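Local structure of protein LEC-6 (Caenorhabditis elegans, 3VV1) at residues H74-N86 with W94-Q106. The protein binds glycans, here a disaccharide of galactose and fucose, as a lectin of the galectin family. Residues are numbered along the deposited sequence; the frame is centred on the assembly and turned at random.
With GAL (beta-D-galactopyranose), chain C; FUC (alpha-L-fucopyranose), chain B.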
ATOM      1  N   HIS A  74      16.638 -10.125 -10.884  1.00  8.75           N
ATOM      2  CA  HIS A  74      15.903 -10.248 -12.135  1.00  9.04           C
ATOM      3  C   HIS A  74      15.598 -11.723 -12.193  1.00  8.44           C
ATOM      4  O   HIS A  74      16.508 -12.551 -12.290  1.00  9.05           O
ATOM      5  CB  HIS A  74      16.861  -9.810 -13.273  1.00  9.54           C
ATOM      6  CG  HIS A  74      16.394 -10.171 -14.679  1.00  8.94           C
ATOM      7  ND1 HIS A  74      15.464  -9.432 -15.339  1.00  9.95           N
ATOM      8  CD2 HIS A  74      16.823 -11.147 -15.574  1.00 10.42           C
ATOM      9  CE1 HIS A  74      15.307  -9.892 -16.606  1.00 12.08           C
ATOM     10  NE2 HIS A  74      16.128 -10.970 -16.748  1.00 11.14           N
ATOM     11  N   PHE A  75      14.316 -12.071 -12.124  1.00  8.11           N
ATOM     12  CA  PHE A  75      13.847 -13.473 -12.158  1.00  7.58           C
ATOM     13  C   PHE A  75      13.206 -13.664 -13.540  1.00  8.99           C
ATOM     14  O   PHE A  75      12.185 -13.023 -13.843  1.00  9.25           O
ATOM     15  CB  PHE A  75      12.813 -13.647 -11.020  1.00  8.72           C
ATOM     16  CG  PHE A  75      12.093 -14.975 -11.062  1.00  9.03           C
ATOM     17  CD1 PHE A  75      12.604 -16.075 -10.352  1.00  9.04           C
ATOM     18  CD2 PHE A  75      10.888 -15.144 -11.801  1.00  9.18           C
ATOM     19  CE1 PHE A  75      11.960 -17.302 -10.353  1.00  9.92           C
ATOM     20  CE2 PHE A  75      10.259 -16.404 -11.799  1.00 10.52           C
ATOM     21  CZ  PHE A  75      10.763 -17.456 -11.072  1.00 11.26           C
ATOM     22  N   ASN A  76      13.822 -14.461 -14.400  1.00  9.03           N
ATOM     23  CA  ASN A  76      13.386 -14.491 -15.826  1.00  9.41           C
ATOM     24  C   ASN A  76      12.986 -15.919 -16.207  1.00  9.73           C
ATOM     25  O   ASN A  76      13.817 -16.816 -16.266  1.00 11.32           O
ATOM     26  CB  ASN A  76      14.581 -14.034 -16.640  1.00 11.42           C
ATOM     27  CG  ASN A  76      14.275 -13.729 -18.134  1.00 11.23           C
ATOM     28  OD1 ASN A  76      15.212 -13.685 -18.932  1.00 12.83           O
ATOM     29  ND2 ASN A  76      13.013 -13.447 -18.506  1.00 11.53           N
ATOM     30  N   ALA A  77      11.706 -16.119 -16.425  1.00 10.37           N
ATOM     31  CA  ALA A  77      11.213 -17.381 -16.945  1.00  9.82           C
ATOM     32  C   ALA A  77      11.399 -17.368 -18.463  1.00 11.97           C
ATOM     33  O   ALA A  77      10.930 -16.460 -19.125  1.00 12.03           O
ATOM     34  CB  ALA A  77       9.705 -17.496 -16.602  1.00 10.19           C
ATOM     35  N   ARG A  78      12.030 -18.407 -19.010  1.00 12.54           N
ATOM     36  CA  ARG A  78      12.340 -18.475 -20.450  1.00 12.97           C
ATOM     37  C   ARG A  78      11.752 -19.769 -21.036  1.00 15.44           C
ATOM     38  O   ARG A  78      12.299 -20.874 -20.847  1.00 16.82           O
ATOM     39  CB  ARG A  78      13.878 -18.441 -20.642  1.00 14.51           C
ATOM     40  CG  ARG A  78      14.514 -17.184 -20.046  1.00 13.18           C
ATOM     41  CD  ARG A  78      15.993 -17.181 -20.394  1.00 13.26           C
ATOM     42  NE  ARG A  78      16.611 -15.925 -19.966  1.00 14.98           N
ATOM     43  CZ  ARG A  78      17.881 -15.610 -20.212  1.00 14.84           C
ATOM     44  NH1 ARG A  78      18.674 -16.479 -20.872  1.00 17.62           N
ATOM     45  NH2 ARG A  78      18.369 -14.437 -19.820  1.00 15.27           N
ATOM     46  N   PHE A  79      10.648 -19.648 -21.755  1.00 15.38           N
ATOM     47  CA  PHE A  79      10.060 -20.811 -22.431  1.00 16.51           C
ATOM     48  C   PHE A  79      10.852 -21.176 -23.688  1.00 19.05           C
ATOM     49  O   PHE A  79      10.791 -22.307 -24.146  1.00 24.40           O
ATOM     50  CB  PHE A  79       8.581 -20.512 -22.715  1.00 17.36           C
ATOM     51  CG  PHE A  79       7.789 -20.337 -21.452  1.00 17.04           C
ATOM     52  CD1 PHE A  79       7.362 -21.456 -20.718  1.00 17.34           C
ATOM     53  CD2 PHE A  79       7.531 -19.033 -20.919  1.00 16.13           C
ATOM     54  CE1 PHE A  79       6.682 -21.259 -19.509  1.00 17.48           C
ATOM     55  CE2 PHE A  79       6.843 -18.848 -19.710  1.00 15.30           C
ATOM     56  CZ  PHE A  79       6.420 -19.981 -18.994  1.00 17.01           C
ATOM     57  N   ASP A  80      11.614 -20.222 -24.241  1.00 19.38           N
ATOM     58  CA  ASP A  80      12.405 -20.509 -25.426  1.00 22.03           C
ATOM     59  C   ASP A  80      13.626 -21.363 -25.031  1.00 20.25           C
ATOM     60  O   ASP A  80      14.010 -22.269 -25.763  1.00 25.31           O
ATOM     61  CB  ASP A  80      12.845 -19.202 -26.150  1.00 22.11           C
ATOM     62  CG  ASP A  80      13.723 -18.283 -25.257  1.00 20.24           C
ATOM     63  OD1 ASP A  80      13.464 -18.205 -24.020  1.00 20.52           O
ATOM     64  OD2 ASP A  80      14.637 -17.652 -25.806  1.00 24.17           O
ATOM     65  N   GLU A  81      14.196 -21.070 -23.867  1.00 19.30           N
ATOM     66  CA  GLU A  81      15.369 -21.827 -23.372  1.00 20.12           C
ATOM     67  C   GLU A  81      15.010 -22.986 -22.412  1.00 19.38           C
ATOM     68  O   GLU A  81      15.881 -23.812 -22.103  1.00 24.34           O
ATOM     69  CB  GLU A  81      16.402 -20.929 -22.719  1.00 19.67           C
ATOM     70  CG  GLU A  81      17.013 -19.937 -23.692  1.00 20.14           C
ATOM     71  CD  GLU A  81      18.137 -19.122 -23.119  1.00 18.96           C
ATOM     72  OE1 GLU A  81      18.278 -19.017 -21.899  1.00 19.69           O
ATOM     73  OE2 GLU A  81      18.869 -18.576 -23.921  1.00 24.06           O
ATOM     74  N   GLY A  82      13.769 -23.064 -21.934  1.00 19.02           N
ATOM     75  CA  GLY A  82      13.384 -24.081 -20.937  1.00 19.87           C
ATOM     76  C   GLY A  82      14.124 -23.897 -19.605  1.00 17.54           C
ATOM     77  O   GLY A  82      14.617 -24.863 -19.030  1.00 22.55           O
ATOM     78  N   ALA A  83      14.153 -22.659 -19.093  1.00 15.82           N
ATOM     79  CA  ALA A  83      14.894 -22.375 -17.878  1.00 15.17           C
ATOM     80  C   ALA A  83      14.344 -21.182 -17.190  1.00 13.90           C
ATOM     81  O   ALA A  83      13.680 -20.346 -17.829  1.00 14.14           O
ATOM     82  CB  ALA A  83      16.357 -22.102 -18.208  1.00 16.86           C
ATOM     83  N   VAL A  84      14.624 -21.094 -15.890  1.00 12.12           N
ATOM     84  CA  VAL A  84      14.598 -19.795 -15.182  1.00 11.51           C
ATOM     85  C   VAL A  84      15.996 -19.283 -15.014  1.00 11.47           C
ATOM     86  O   VAL A  84      16.882 -20.057 -14.649  1.00 13.31           O
ATOM     87  CB  VAL A  84      13.862 -19.906 -13.805  1.00 10.04           C
ATOM     88  CG1 VAL A  84      14.185 -18.715 -12.929  1.00 11.70           C
ATOM     89  CG2 VAL A  84      12.357 -19.958 -14.051  1.00 11.86           C
ATOM     90  N   VAL A  85      16.222 -17.986 -15.312  1.00 11.70           N
ATOM     91  CA  VAL A  85      17.547 -17.379 -15.114  1.00 10.84           C
ATOM     92  C   VAL A  85      17.379 -16.299 -14.063  1.00 10.61           C
ATOM     93  O   VAL A  85      16.513 -15.436 -14.237  1.00 10.57           O
ATOM     94  CB  VAL A  85      18.090 -16.762 -16.404  1.00 12.26           C
ATOM     95  CG1 VAL A  85      19.383 -15.978 -16.110  1.00 14.44           C
ATOM     96  CG2 VAL A  85      18.365 -17.913 -17.393  1.00 13.24           C
ATOM     97  N   ASN A  86      18.133 -16.357 -12.973  1.00 10.71           N
ATOM     98  CA  ASN A  86      18.175 -15.261 -12.028  1.00 10.14           C
ATOM     99  C   ASN A  86      19.489 -14.509 -12.173  1.00 10.01           C
ATOM    100  O   ASN A  86      20.553 -15.090 -12.386  1.00 11.01           O
ATOM    101  CB  ASN A  86      18.156 -15.810 -10.601  1.00 10.44           C
ATOM    102  CG  ASN A  86      16.792 -16.351 -10.194  1.00 10.72           C
ATOM    103  OD1 ASN A  86      15.777 -15.939 -10.732  1.00 11.47           O
ATOM    104  ND2 ASN A  86      16.765 -17.227  -9.191  1.00 11.77           N
ATOM    105  N   TRP A  94      25.162  -6.590 -15.798  1.00 14.25           N
ATOM    106  CA  TRP A  94      24.756  -7.911 -15.351  1.00 13.22           C
ATOM    107  C   TRP A  94      25.867  -8.665 -14.711  1.00 12.53           C
ATOM    108  O   TRP A  94      27.010  -8.684 -15.210  1.00 13.77           O
ATOM    109  CB  TRP A  94      24.245  -8.744 -16.575  1.00 14.16           C
ATOM    110  CG  TRP A  94      22.923  -8.285 -17.162  1.00 13.67           C
ATOM    111  CD1 TRP A  94      22.678  -7.760 -18.444  1.00 15.39           C
ATOM    112  CD2 TRP A  94      21.634  -8.299 -16.485  1.00 12.22           C
ATOM    113  NE1 TRP A  94      21.341  -7.440 -18.590  1.00 15.40           N
ATOM    114  CE2 TRP A  94      20.654  -7.737 -17.450  1.00 13.66           C
ATOM    115  CE3 TRP A  94      21.194  -8.710 -15.198  1.00 11.87           C
ATOM    116  CZ2 TRP A  94      19.300  -7.573 -17.118  1.00 14.28           C
ATOM    117  CZ3 TRP A  94      19.835  -8.553 -14.887  1.00 11.32           C
ATOM    118  CH2 TRP A  94      18.899  -8.033 -15.854  1.00 13.13           C
ATOM    119  N   GLN A  95      25.495  -9.403 -13.670  1.00 12.08           N
ATOM    120  CA  GLN A  95      26.469 -10.201 -12.942  1.00 12.67           C
ATOM    121  C   GLN A  95      26.349 -11.659 -13.394  1.00 13.73           C
ATOM    122  O   GLN A  95      26.008 -11.901 -14.553  1.00 14.41           O
ATOM    123  CB  GLN A  95      26.298  -9.956 -11.410  1.00 12.32           C
ATOM    124  CG  GLN A  95      26.585  -8.471 -11.122  1.00 12.63           C
ATOM    125  CD  GLN A  95      26.390  -8.121  -9.650  1.00 12.75           C
ATOM    126  OE1 GLN A  95      25.272  -8.127  -9.158  1.00 13.45           O
ATOM    127  NE2 GLN A  95      27.479  -7.814  -8.972  1.00 12.66           N
ATOM    128  N   SER A  96      26.666 -12.629 -12.539  1.00 12.82           N
ATOM    129  CA  SER A  96      26.623 -14.054 -12.911  1.00 13.72           C
ATOM    130  C   SER A  96      25.203 -14.607 -12.882  1.00 11.94           C
ATOM    131  O   SER A  96      24.453 -14.372 -11.900  1.00 14.22           O
ATOM    132  CB  SER A  96      27.458 -14.843 -11.865  1.00 18.43           C
ATOM    133  OG  SER A  96      27.638 -16.113 -12.443  1.00 26.25           O
ATOM    134  N   GLU A  97      24.824 -15.362 -13.919  1.00 13.23           N
ATOM    135  CA  GLU A  97      23.496 -15.953 -13.927  1.00 11.76           C
ATOM    136  C   GLU A  97      23.448 -17.213 -13.024  1.00 12.94           C
ATOM    137  O   GLU A  97      24.396 -18.035 -13.008  1.00 15.68           O
ATOM    138  CB  GLU A  97      23.102 -16.386 -15.336  1.00 13.78           C
ATOM    139  CG  GLU A  97      22.901 -15.190 -16.239  1.00 14.47           C
ATOM    140  CD  GLU A  97      22.548 -15.597 -17.674  1.00 14.66           C
ATOM    141  OE1 GLU A  97      22.751 -16.777 -18.055  1.00 19.30           O
ATOM    142  OE2 GLU A  97      22.129 -14.697 -18.411  1.00 16.91           O
ATOM    143  N   ASP A  98      22.325 -17.352 -12.320  1.00 11.56           N
ATOM    144  CA  ASP A  98      21.950 -18.639 -11.718  1.00 12.59           C
ATOM    145  C   ASP A  98      20.902 -19.239 -12.634  1.00 13.26           C
ATOM    146  O   ASP A  98      19.862 -18.577 -12.911  1.00 15.04           O
ATOM    147  CB  ASP A  98      21.305 -18.510 -10.329  1.00 14.60           C
ATOM    148  CG  ASP A  98      22.247 -18.034  -9.249  1.00 14.41           C
ATOM    149  OD1 ASP A  98      23.489 -18.153  -9.412  1.00 17.71           O
ATOM    150  OD2 ASP A  98      21.697 -17.587  -8.198  1.00 15.43           O
ATOM    151  N   ARG A  99      21.100 -20.474 -13.068  1.00 15.43           N
ATOM    152  CA  ARG A  99      20.125 -21.107 -13.959  1.00 13.84           C
ATOM    153  C   ARG A  99      19.407 -22.227 -13.244  1.00 14.57           C
ATOM    154  O   ARG A  99      20.052 -23.052 -12.602  1.00 18.19           O
ATOM    155  CB  ARG A  99      20.809 -21.614 -15.219  1.00 18.80           C
ATOM    156  CG  ARG A  99      21.378 -20.418 -15.980  1.00 26.96           C
ATOM    157  CD  ARG A  99      21.954 -20.684 -17.363  1.00 37.96           C
ATOM    158  NE  ARG A  99      20.914 -20.959 -18.339  1.00 32.46           N
ATOM    159  CZ  ARG A  99      20.559 -20.152 -19.352  1.00 24.68           C
ATOM    160  NH1 ARG A  99      21.104 -18.963 -19.556  1.00 27.12           N
ATOM    161  NH2 ARG A  99      19.615 -20.546 -20.150  1.00 25.86           N
ATOM    162  N   HIS A 100      18.088 -22.313 -13.411  1.00 13.44           N
ATOM    163  CA  HIS A 100      17.227 -23.329 -12.760  1.00 13.10           C
ATOM    164  C   HIS A 100      16.325 -23.905 -13.809  1.00 14.48           C
ATOM    165  O   HIS A 100      16.189 -23.345 -14.936  1.00 15.75           O
ATOM    166  CB  HIS A 100      16.350 -22.629 -11.700  1.00 13.68           C
ATOM    167  CG  HIS A 100      17.180 -21.967 -10.653  1.00 12.51           C
ATOM    168  ND1 HIS A 100      17.746 -22.672  -9.641  1.00 14.64           N
ATOM    169  CD2 HIS A 100      17.527 -20.631 -10.468  1.00 11.28           C
ATOM    170  CE1 HIS A 100      18.427 -21.807  -8.839  1.00 14.46           C
ATOM    171  NE2 HIS A 100      18.317 -20.565  -9.349  1.00 12.85           N
ATOM    172  N   ALA A 101      15.688 -24.984 -13.451  1.00 13.90           N
ATOM    173  CA  ALA A 101      14.640 -25.528 -14.313  1.00 15.04           C
ATOM    174  C   ALA A 101      13.500 -24.515 -14.373  1.00 15.88           C
ATOM    175  O   ALA A 101      13.377 -23.593 -13.527  1.00 16.21           O
ATOM    176  CB  ALA A 101      14.148 -26.859 -13.776  1.00 17.76           C
ATOM    177  N   ASN A 102      12.677 -24.646 -15.405  1.00 16.47           N
ATOM    178  CA  ASN A 102      11.509 -23.752 -15.543  1.00 15.37           C
ATOM    179  C   ASN A 102      10.317 -24.452 -14.890  1.00 15.58           C
ATOM    180  O   ASN A 102       9.875 -25.521 -15.371  1.00 17.39           O
ATOM    181  CB  ASN A 102      11.215 -23.488 -17.033  1.00 15.80           C
ATOM    182  CG  ASN A 102      10.081 -22.495 -17.232  1.00 14.56           C
ATOM    183  OD1 ASN A 102       9.445 -22.043 -16.270  1.00 15.07           O
ATOM    184  ND2 ASN A 102       9.757 -22.204 -18.492  1.00 18.00           N
ATOM    185  N   PRO A 103       9.806 -23.886 -13.789  1.00 14.02           N
ATOM    186  CA  PRO A 103       8.720 -24.569 -13.106  1.00 14.06           C
ATOM    187  C   PRO A 103       7.367 -24.221 -13.720  1.00 15.29           C
ATOM    188  O   PRO A 103       6.318 -24.744 -13.257  1.00 19.39           O
ATOM    189  CB  PRO A 103       8.803 -23.981 -11.703  1.00 16.15           C
ATOM    190  CG  PRO A 103       9.263 -22.550 -11.915  1.00 14.90           C
ATOM    191  CD  PRO A 103      10.243 -22.645 -13.096  1.00 13.38           C
ATOM    192  N   PHE A 104       7.349 -23.350 -14.738  1.00 14.28           N
ATOM    193  CA  PHE A 104       6.062 -22.881 -15.262  1.00 13.54           C
ATOM    194  C   PHE A 104       5.702 -23.513 -16.582  1.00 13.56           C
ATOM    195  O   PHE A 104       6.586 -23.875 -17.354  1.00 17.73           O
ATOM    196  CB  PHE A 104       6.091 -21.366 -15.483  1.00 14.84           C
ATOM    197  CG  PHE A 104       6.595 -20.596 -14.308  1.00 12.07           C
ATOM    198  CD1 PHE A 104       5.769 -20.420 -13.164  1.00 12.72           C
ATOM    199  CD2 PHE A 104       7.856 -19.992 -14.326  1.00 11.24           C
ATOM    200  CE1 PHE A 104       6.222 -19.657 -12.073  1.00 12.97           C
ATOM    201  CE2 PHE A 104       8.308 -19.244 -13.230  1.00 12.03           C
ATOM    202  CZ  PHE A 104       7.495 -19.080 -12.096  1.00 11.77           C
ATOM    203  N   GLN A 105       4.410 -23.577 -16.844  1.00 14.61           N
ATOM    204  CA  GLN A 105       3.899 -23.907 -18.180  1.00 16.09           C
ATOM    205  C   GLN A 105       3.050 -22.729 -18.600  1.00 17.47           C
ATOM    206  O   GLN A 105       2.326 -22.130 -17.754  1.00 15.69           O
ATOM    207  CB  GLN A 105       3.023 -25.153 -18.104  1.00 20.16           C
ATOM    208  CG  GLN A 105       3.882 -26.363 -17.755  1.00 24.47           C
ATOM    209  CD  GLN A 105       3.064 -27.625 -17.593  1.00 27.37           C
ATOM    210  OE1 GLN A 105       2.627 -27.936 -16.493  1.00 35.84           O
ATOM    211  NE2 GLN A 105       2.836 -28.346 -18.689  1.00 37.51           N
ATOM    212  N   GLN A 106       3.105 -22.395 -19.898  1.00 18.92           N
ATOM    213  CA  GLN A 106       2.227 -21.340 -20.411  1.00 18.57           C
ATOM    214  C   GLN A 106       0.771 -21.743 -20.227  1.00 17.52           C
ATOM    215  O   GLN A 106       0.418 -22.944 -20.322  1.00 18.78           O
ATOM    216  CB  GLN A 106       2.606 -20.917 -21.862  1.00 22.45           C
ATOM    217  CG  GLN A 106       3.931 -20.077 -21.866  1.00 21.39           C
ATOM    218  CD  GLN A 106       4.663 -20.116 -23.185  1.00 24.70           C
ATOM    219  OE1 GLN A 106       4.922 -21.194 -23.713  1.00 26.77           O
ATOM    220  NE2 GLN A 106       5.009 -18.949 -23.717  1.00 26.54           N
TER
HETATM  221  C1  GAL C   2      20.313 -11.665 -21.077  1.00 18.10           C
HETATM  222  C2  GAL C   2      18.899 -11.113 -21.431  1.00 17.60           C
HETATM  223  C3  GAL C   2      18.470 -10.118 -20.419  1.00 16.32           C
HETATM  224  C4  GAL C   2      18.584 -10.735 -19.016  1.00 15.07           C
HETATM  225  C5  GAL C   2      20.011 -11.275 -18.828  1.00 15.95           C
HETATM  226  C6  GAL C   2      20.197 -11.896 -17.424  1.00 14.44           C
HETATM  227  O2  GAL C   2      18.970 -10.502 -22.699  1.00 21.79           O
HETATM  228  O3  GAL C   2      17.073  -9.778 -20.636  1.00 17.75           O
HETATM  229  O4  GAL C   2      17.614 -11.797 -18.866  1.00 14.00           O
HETATM  230  O5  GAL C   2      20.285 -12.249 -19.772  1.00 14.91           O
HETATM  231  O6  GAL C   2      21.546 -12.386 -17.309  1.00 15.82           O
HETATM  232  C1  FUC B   1      21.173 -14.849 -24.355  1.00 35.91           C
HETATM  233  C2  FUC B   1      20.989 -15.551 -22.935  1.00 26.92           C
HETATM  234  C3  FUC B   1      21.902 -14.887 -21.853  1.00 23.49           C
HETATM  235  C4  FUC B   1      21.993 -13.339 -21.964  1.00 22.93           C
HETATM  236  C5  FUC B   1      22.733 -12.947 -23.256  1.00 27.81           C
HETATM  237  C6  FUC B   1      22.739 -11.431 -23.297  1.00 31.79           C
HETATM  238  O1  FUC B   1      21.499 -15.801 -25.357  1.00 51.85           O
HETATM  239  O2  FUC B   1      21.015 -17.096 -22.917  1.00 30.97           O
HETATM  240  O3  FUC B   1      21.286 -15.216 -20.661  1.00 19.56           O
HETATM  241  O4  FUC B   1      20.601 -12.729 -21.968  1.00 20.20           O
HETATM  242  O5  FUC B   1      21.958 -13.503 -24.388  1.00 38.81           O
HETATM  243  O   HOH W   1      13.108 -26.777 -17.262  1.00 26.02           O
HETATM  244  O   HOH W   2      19.176 -18.330  -7.835  1.00 12.71           O
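Phe79 meets Gln106 across its ring face: the Gln106 methylene sits over the ring centre, CG lying 3.6 Å from the centroid and 2° off the normal, a CH-pi contact. The Gln106 amide lies parallel to the ring and continues the stack, with NE2 held from outside by Thr55 O. Asn102 ND2 approaches the ring obliquely, 3.4 Å from Phe79 CD1. The other end of that amide is fixed by an Asx turn, Phe104 N donating to Asn102 OD1. Next to this turn, Val84 CG2 packs on Pro103 CD at 3.5 Å. The two segments are joined by antiparallel pairing of strands 83-86 and 98-100 in one sheet of the galectin beta-sandwich; Val84 with His100 and Asn86 with Asp98 are its hydrogen-bonded pairs. Val85 and Arg99 form the non-hydrogen-bonded pair between them, their side chains on the sugar-binding face. A bend at chi3 (72°) brings the Arg99 guanidinium over Val85, whose CG2 lies 3.6 Å from the guanidinium plane, over its centre. From there Arg99 NH2 reaches Glu81 OE1 at 2.7 Å, while Arg78 NH1 meets the same oxygen from the opposite face of the carboxylate at 2.8 Å. This double grip should orient Glu81, whose OE2 accepts from fucose O2. Arg99 NH1 also bridges to Glu97 OE1, and Glu97 OE2 accepts from galactose O6 at 2.6 Å. Trp94 stacks on galactose with its face and directs its edge at the face of His74, planes 55° apart.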